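Local coordinates for protein glycoside hydrolase family 31 (Trueperella pyogenes, PDB 5I0F) that degrades cycloalternan, probably as a retaining glycoside hydrolase of family 31 that works through a covalent sugar-enzyme intermediate, at residues Glu336-Phe341 with Trp429-Ala434; Asn680-Thr683 with Thr689-Thr692. All coordinates share one frame; numbering follows the deposited sequence.

Contact 1. Residues Glu336-Phe341 with Trp429-Ala434; sequences EGFTIF and WWFPNA. With GLC (alpha-D-glucopyranose), chain B; GLC (alpha-D-glucopyranose), chain C; BGC (beta-D-glucopyranose), chain D.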
loop_
_atom_site.group_PDB
_atom_site.type_symbol
_atom_site.label_atom_id
_atom_site.label_comp_id
_atom_site.label_asym_id
_atom_site.label_seq_id
_atom_site.Cartn_x
_atom_site.Cartn_y
_atom_site.Cartn_z
ATOM N N GLU A 336 6.596 20.351 9.996
ATOM C CA GLU A 336 7.053 21.087 8.827
ATOM C C GLU A 336 8.107 20.298 8.054
ATOM O O GLU A 336 7.971 20.136 6.855
ATOM C CB GLU A 336 7.603 22.425 9.258
ATOM C CG GLU A 336 6.519 23.319 9.867
ATOM C CD GLU A 336 6.903 24.782 9.946
ATOM O OE1 GLU A 336 7.998 25.171 9.472
ATOM O OE2 GLU A 336 6.087 25.563 10.476
ATOM N N GLY A 337 9.151 19.824 8.750
ATOM C CA GLY A 337 10.261 19.089 8.141
ATOM C C GLY A 337 10.408 17.622 8.534
ATOM O O GLY A 337 11.221 16.907 7.937
ATOM N N PHE A 338 9.651 17.174 9.538
ATOM C CA PHE A 338 9.697 15.778 10.033
ATOM C C PHE A 338 11.102 15.273 10.341
ATOM O O PHE A 338 11.440 14.116 10.127
ATOM C CB PHE A 338 8.886 14.870 9.113
ATOM C CG PHE A 338 7.488 15.360 8.951
ATOM C CD1 PHE A 338 6.536 15.070 9.916
ATOM C CD2 PHE A 338 7.151 16.237 7.902
ATOM C CE1 PHE A 338 5.260 15.601 9.844
ATOM C CE2 PHE A 338 5.854 16.764 7.816
ATOM C CZ PHE A 338 4.910 16.446 8.784
ATOM N N THR A 339 11.907 16.190 10.888
ATOM C CA THR A 339 13.289 15.943 11.230
ATOM C C THR A 339 13.647 16.335 12.681
ATOM O O THR A 339 14.575 15.781 13.262
ATOM C CB THR A 339 14.171 16.725 10.216
ATOM O OG1 THR A 339 13.834 16.274 8.890
ATOM C CG2 THR A 339 15.565 16.462 10.430
ATOM N N ILE A 340 12.893 17.271 13.247
ATOM C CA ILE A 340 13.170 17.912 14.534
ATOM C C ILE A 340 11.934 17.796 15.423
ATOM O O ILE A 340 10.839 18.073 14.964
ATOM C CB ILE A 340 13.486 19.398 14.302
ATOM C CG1 ILE A 340 14.714 19.513 13.361
ATOM C CG2 ILE A 340 13.677 20.136 15.625
ATOM C CD1 ILE A 340 15.032 20.898 12.901
ATOM N N PHE A 341 12.131 17.417 16.692
ATOM C CA PHE A 341 11.042 17.328 17.665
ATOM C C PHE A 341 10.334 18.685 17.884
ATOM O O PHE A 341 10.985 19.745 17.894
ATOM C CB PHE A 341 11.550 16.787 19.015
ATOM C CG PHE A 341 11.568 15.277 19.124
ATOM C CD1 PHE A 341 12.656 14.537 18.676
ATOM C CD2 PHE A 341 10.493 14.590 19.682
ATOM C CE1 PHE A 341 12.682 13.163 18.782
ATOM C CE2 PHE A 341 10.513 13.208 19.792
ATOM C CZ PHE A 341 11.611 12.490 19.341
ATOM N N TRP A 429 -3.731 14.289 -3.142
ATOM C CA TRP A 429 -4.572 15.085 -2.259
ATOM C C TRP A 429 -3.891 15.299 -0.895
ATOM O O TRP A 429 -4.076 16.333 -0.280
ATOM C CB TRP A 429 -5.955 14.407 -2.085
ATOM C CG TRP A 429 -5.889 12.970 -1.614
ATOM C CD1 TRP A 429 -5.842 12.535 -0.320
ATOM C CD2 TRP A 429 -5.835 11.787 -2.440
ATOM N NE1 TRP A 429 -5.764 11.144 -0.285
ATOM C CE2 TRP A 429 -5.770 10.663 -1.566
ATOM C CE3 TRP A 429 -5.844 11.566 -3.828
ATOM C CZ2 TRP A 429 -5.699 9.337 -2.034
ATOM C CZ3 TRP A 429 -5.793 10.229 -4.300
ATOM C CH2 TRP A 429 -5.715 9.139 -3.395
ATOM N N TRP A 430 -3.091 14.333 -0.447
ATOM C CA TRP A 430 -2.400 14.411 0.856
ATOM C C TRP A 430 -1.013 15.003 0.637
ATOM O O TRP A 430 -0.273 14.514 -0.215
ATOM C CB TRP A 430 -2.290 12.999 1.410
ATOM C CG TRP A 430 -1.923 12.831 2.854
ATOM C CD1 TRP A 430 -2.379 13.548 3.924
ATOM C CD2 TRP A 430 -1.080 11.804 3.383
ATOM N NE1 TRP A 430 -1.832 13.051 5.087
ATOM C CE2 TRP A 430 -1.033 11.982 4.786
ATOM C CE3 TRP A 430 -0.340 10.766 2.804
ATOM C CZ2 TRP A 430 -0.283 11.150 5.622
ATOM C CZ3 TRP A 430 0.397 9.929 3.628
ATOM C CH2 TRP A 430 0.428 10.129 5.027
ATOM N N PHE A 431 -0.655 16.028 1.409
ATOM C CA PHE A 431 0.599 16.778 1.224
ATOM C C PHE A 431 0.664 17.299 -0.222
ATOM O O PHE A 431 1.631 17.036 -0.935
ATOM C CB PHE A 431 1.845 15.924 1.540
ATOM C CG PHE A 431 2.078 15.656 3.011
ATOM C CD1 PHE A 431 1.196 14.876 3.755
ATOM C CD2 PHE A 431 3.232 16.126 3.639
ATOM C CE1 PHE A 431 1.429 14.612 5.105
ATOM C CE2 PHE A 431 3.477 15.859 4.985
ATOM C CZ PHE A 431 2.559 15.125 5.728
ATOM N N PRO A 432 -0.380 18.031 -0.653
ATOM C CA PRO A 432 -0.440 18.485 -2.045
ATOM C C PRO A 432 0.738 19.417 -2.405
ATOM O O PRO A 432 1.167 20.231 -1.575
ATOM C CB PRO A 432 -1.794 19.218 -2.117
ATOM C CG PRO A 432 -2.060 19.676 -0.732
ATOM C CD PRO A 432 -1.448 18.638 0.169
ATOM N N ASN A 433 1.313 19.216 -3.593
ATOM C CA ASN A 433 2.434 20.030 -4.111
ATOM C C ASN A 433 3.772 19.894 -3.380
ATOM O O ASN A 433 4.726 20.633 -3.664
ATOM C CB ASN A 433 2.021 21.510 -4.200
ATOM C CG ASN A 433 0.827 21.726 -5.117
ATOM O OD1 ASN A 433 -0.144 22.390 -4.740
ATOM N ND2 ASN A 433 0.890 21.172 -6.331
ATOM N N ALA A 434 3.880 18.935 -2.464
ATOM C CA ALA A 434 5.157 18.647 -1.814
ATOM C C ALA A 434 6.193 18.120 -2.819
ATOM O O ALA A 434 5.832 17.542 -3.854
ATOM C CB ALA A 434 4.946 17.626 -0.702
HETATM C C1 GLC B . -5.865 10.669 6.282
HETATM C C2 GLC B . -5.252 9.375 6.823
HETATM C C3 GLC B . -3.852 9.167 6.259
HETATM C C4 GLC B . -3.914 9.159 4.740
HETATM C C5 GLC B . -4.504 10.501 4.296
HETATM C C6 GLC B . -4.601 10.641 2.786
HETATM O O2 GLC B . -5.231 9.419 8.253
HETATM O O3 GLC B . -3.323 7.922 6.742
HETATM O O4 GLC B . -2.601 8.940 4.186
HETATM O O5 GLC B . -5.819 10.686 4.853
HETATM O O6 GLC B . -5.628 9.803 2.234
HETATM C C1 GLC C . -1.202 12.264 10.233
HETATM C C2 GLC C . -1.646 13.512 9.452
HETATM C C3 GLC C . -0.452 14.271 8.887
HETATM C C4 GLC C . 0.580 14.521 9.981
HETATM C C5 GLC C . 0.988 13.195 10.620
HETATM C C6 GLC C . 2.025 13.364 11.726
HETATM O O2 GLC C . -2.520 13.148 8.376
HETATM O O3 GLC C . -0.889 15.509 8.308
HETATM O O4 GLC C . 1.728 15.174 9.415
HETATM O O5 GLC C . -0.177 12.580 11.179
HETATM O O6 GLC C . 1.478 14.112 12.805
HETATM C C2 BGC D . -1.110 6.269 7.987
HETATM C C3 BGC D . -1.819 6.405 9.347
HETATM C C4 BGC D . -1.233 7.594 10.102
HETATM C C5 BGC D . -1.307 8.875 9.257
HETATM C C6 BGC D . -0.533 9.983 9.959
HETATM C C1 BGC D . -0.269 7.462 7.464
HETATM O O2 BGC D . -1.640 5.338 7.022
HETATM O O3 BGC D . -1.688 5.195 10.097
HETATM O O4 BGC D . -1.928 7.788 11.349
HETATM O O5 BGC D . -0.800 8.724 7.906
HETATM O O6 BGC D . -0.763 11.244 9.323
#
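Phe-338 and Phe-431 reach toward each other from opposite directions: CE2 of Phe-338 approaches the edge of the Phe-431 ring, 3.8 Å from its CE2. The rings meet obliquely, their planes 50° apart. No hydrogen bond joins the two segments. The glucose of chain C bridges them instead, its O4 resting 3.5 Å from CZ of Phe-338 and 3.8 Å from CZ of Phe-431.

Of these residues Trp-430 has the most contacts with the sugars. Its CG is anti to the backbone N (chi1 -166°), which sends the indole out among the glucose rings. CB and CG pack on C6 of the chain B glucose, and CD1 on its C5. NE1 points to O2 of the chain C glucose, a weak hydrogen bond of 3.4 Å. Farther out, CZ3 lies 3.2 Å from O4 of the chain B glucose, which sits over one face, while CZ2 and CH2 approach O5 of the beta-glucose. CD1 of Phe-431 lies against the opposite face, toward its rim, so the indole is held between protein and sugar. Next to it, Trp-429 NE1 gives O6 of the chain B glucose a nearly straight hydrogen bond (2.9 Å, 171°).

Trp-387, from strand 383-388, touches both phenylalanines and Trp-430. Such an aromatic wall, built from the loops and a strand of a TIM barrel, is characteristic of a carbohydrate-binding cleft, here this enzyme's glycan pocket.

Contact 2. Residues Asn680-Thr683 with Thr689-Thr692; sequences NPVT and TWTT
Trp-690 lays its indole against the backbone of Pro-681 to Thr-683, and this is the tightly packed part of the contact. CA of Val-682 stands over one face in a CH-pi contact, 4.0 Å from the centroid of the six-membered ring and 20° off its normal. The valine's two methyls divide the ring system between them: CG2 lies 4.0 Å from CG of Trp-690, while CG1 approaches CE3. Thr-683 crosses the far end of the indole, its OG1 3.6 Å from CZ2 of Trp-690.

The polar side of the contact is Asn-680. Its first torsion, near 180° (chi1 -170°), swings the amide away from the backbone N and toward the strand, where it serves two residues. OD1 lies at the indole edge and accepts a weak hydrogen bond from NE1 of Trp-690 (3.2 Å). ND2 gives an almost linear one to OG1 of Thr-692 (2.8 Å, 173°), which lies in the amide plane, so the two bonds together oppose rotation of the amide.

The other side of strand 689-692 is looser. Thr-689 and Thr-691 point away from the loop; Thr-689 is exposed, and OG1 of Thr-691 is hydrogen-bonded to OG1 of Thr-715 on the neighbouring strand 712-717. Behind the loop, Pro-681 and Thr-683 pack on helix 537-551. Alternating inward and outward side chains mark a beta-strand, here in the two-stranded antiparallel sheet of the family 31 C-terminal domain.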
loop_
_atom_site.group_PDB
_atom_site.type_symbol
_atom_site.label_atom_id
_atom_site.label_comp_id
_atom_site.label_asym_id
_atom_site.label_seq_id
_atom_site.Cartn_x
_atom_site.Cartn_y
_atom_site.Cartn_z
ATOM N N ASN A 680 -8.938 -19.383 13.477
ATOM C CA ASN A 680 -10.200 -19.053 12.828
ATOM C C ASN A 680 -10.925 -17.914 13.540
ATOM O O ASN A 680 -11.831 -18.168 14.368
ATOM C CB ASN A 680 -11.098 -20.288 12.687
ATOM C CG ASN A 680 -12.305 -20.033 11.798
ATOM O OD1 ASN A 680 -12.394 -18.988 11.135
ATOM N ND2 ASN A 680 -13.245 -20.977 11.781
ATOM N N PRO A 681 -10.529 -16.661 13.231
ATOM C CA PRO A 681 -11.145 -15.475 13.847
ATOM C C PRO A 681 -12.664 -15.441 13.760
ATOM O O PRO A 681 -13.243 -15.868 12.746
ATOM C CB PRO A 681 -10.544 -14.318 13.023
ATOM C CG PRO A 681 -9.216 -14.837 12.566
ATOM C CD PRO A 681 -9.488 -16.268 12.240
ATOM N N VAL A 682 -13.303 -14.911 14.803
ATOM C CA VAL A 682 -14.759 -14.806 14.861
ATOM C C VAL A 682 -15.118 -13.430 14.309
ATOM O O VAL A 682 -14.819 -12.419 14.933
ATOM C CB VAL A 682 -15.264 -14.969 16.308
ATOM C CG1 VAL A 682 -16.787 -14.820 16.392
ATOM C CG2 VAL A 682 -14.826 -16.323 16.836
ATOM N N THR A 683 -15.749 -13.407 13.141
ATOM C CA THR A 683 -15.906 -12.190 12.344
ATOM C C THR A 683 -17.332 -11.716 12.150
ATOM O O THR A 683 -17.595 -10.878 11.275
ATOM C CB THR A 683 -15.264 -12.388 10.963
ATOM O OG1 THR A 683 -15.874 -13.491 10.298
ATOM C CG2 THR A 683 -13.761 -12.651 11.108
ATOM N N THR A 689 -21.354 -19.553 18.788
ATOM C CA THR A 689 -20.536 -20.685 18.341
ATOM C C THR A 689 -19.864 -20.332 17.014
ATOM O O THR A 689 -20.265 -19.385 16.346
ATOM C CB THR A 689 -21.339 -22.007 18.199
ATOM O OG1 THR A 689 -22.157 -21.954 17.030
ATOM C CG2 THR A 689 -22.224 -22.276 19.418
ATOM N N TRP A 690 -18.846 -21.101 16.647
ATOM C CA TRP A 690 -18.089 -20.861 15.422
ATOM C C TRP A 690 -17.575 -22.193 14.907
ATOM O O TRP A 690 -17.107 -23.025 15.687
ATOM C CB TRP A 690 -16.904 -19.920 15.702
ATOM C CG TRP A 690 -16.387 -19.125 14.493
ATOM C CD1 TRP A 690 -15.171 -19.250 13.894
ATOM C CD2 TRP A 690 -17.079 -18.106 13.780
ATOM N NE1 TRP A 690 -15.047 -18.355 12.864
ATOM C CE2 TRP A 690 -16.213 -17.646 12.764
ATOM C CE3 TRP A 690 -18.343 -17.519 13.908
ATOM C CZ2 TRP A 690 -16.574 -16.629 11.872
ATOM C CZ3 TRP A 690 -18.708 -16.497 13.022
ATOM C CH2 TRP A 690 -17.824 -16.067 12.013
ATOM N N THR A 691 -17.642 -22.372 13.593
ATOM C CA THR A 691 -17.263 -23.607 12.953
ATOM C C THR A 691 -15.951 -23.477 12.181
ATOM O O THR A 691 -15.757 -22.519 11.446
ATOM C CB THR A 691 -18.423 -24.088 12.059
ATOM O OG1 THR A 691 -19.538 -24.419 12.912
ATOM C CG2 THR A 691 -18.025 -25.301 11.272
ATOM N N THR A 692 -15.077 -24.464 12.348
ATOM C CA THR A 692 -13.775 -24.514 11.704
ATOM C C THR A 692 -13.636 -25.824 10.917
ATOM O O THR A 692 -14.008 -26.886 11.420
ATOM C CB THR A 692 -12.701 -24.412 12.814
ATOM O OG1 THR A 692 -12.870 -23.164 13.487
ATOM C CG2 THR A 692 -11.296 -24.487 12.273
#

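Overall arrangement
Contact 1 lies at the glycan pocket and contact 2 in the C-terminal domain, on opposite sides of the chain's centre. Their centres are 43 Å apart and their nearest atoms about 27 Å, so neither touches the other. Contact 1 joins two loops of the TIM-barrel domain, where Asp-532, Arg-516 and Glu-593 also bind the sugars. Contact 2 faces the outside of the same barrel: helices 537-551 and 572-583, which follow the barrel strands 527-529 and 558-561, pack against its 680-683 loop. The barrel domain thus links the two: its loops hold the sugar at contact 1 and its outer helices meet the C-terminal domain at contact 2.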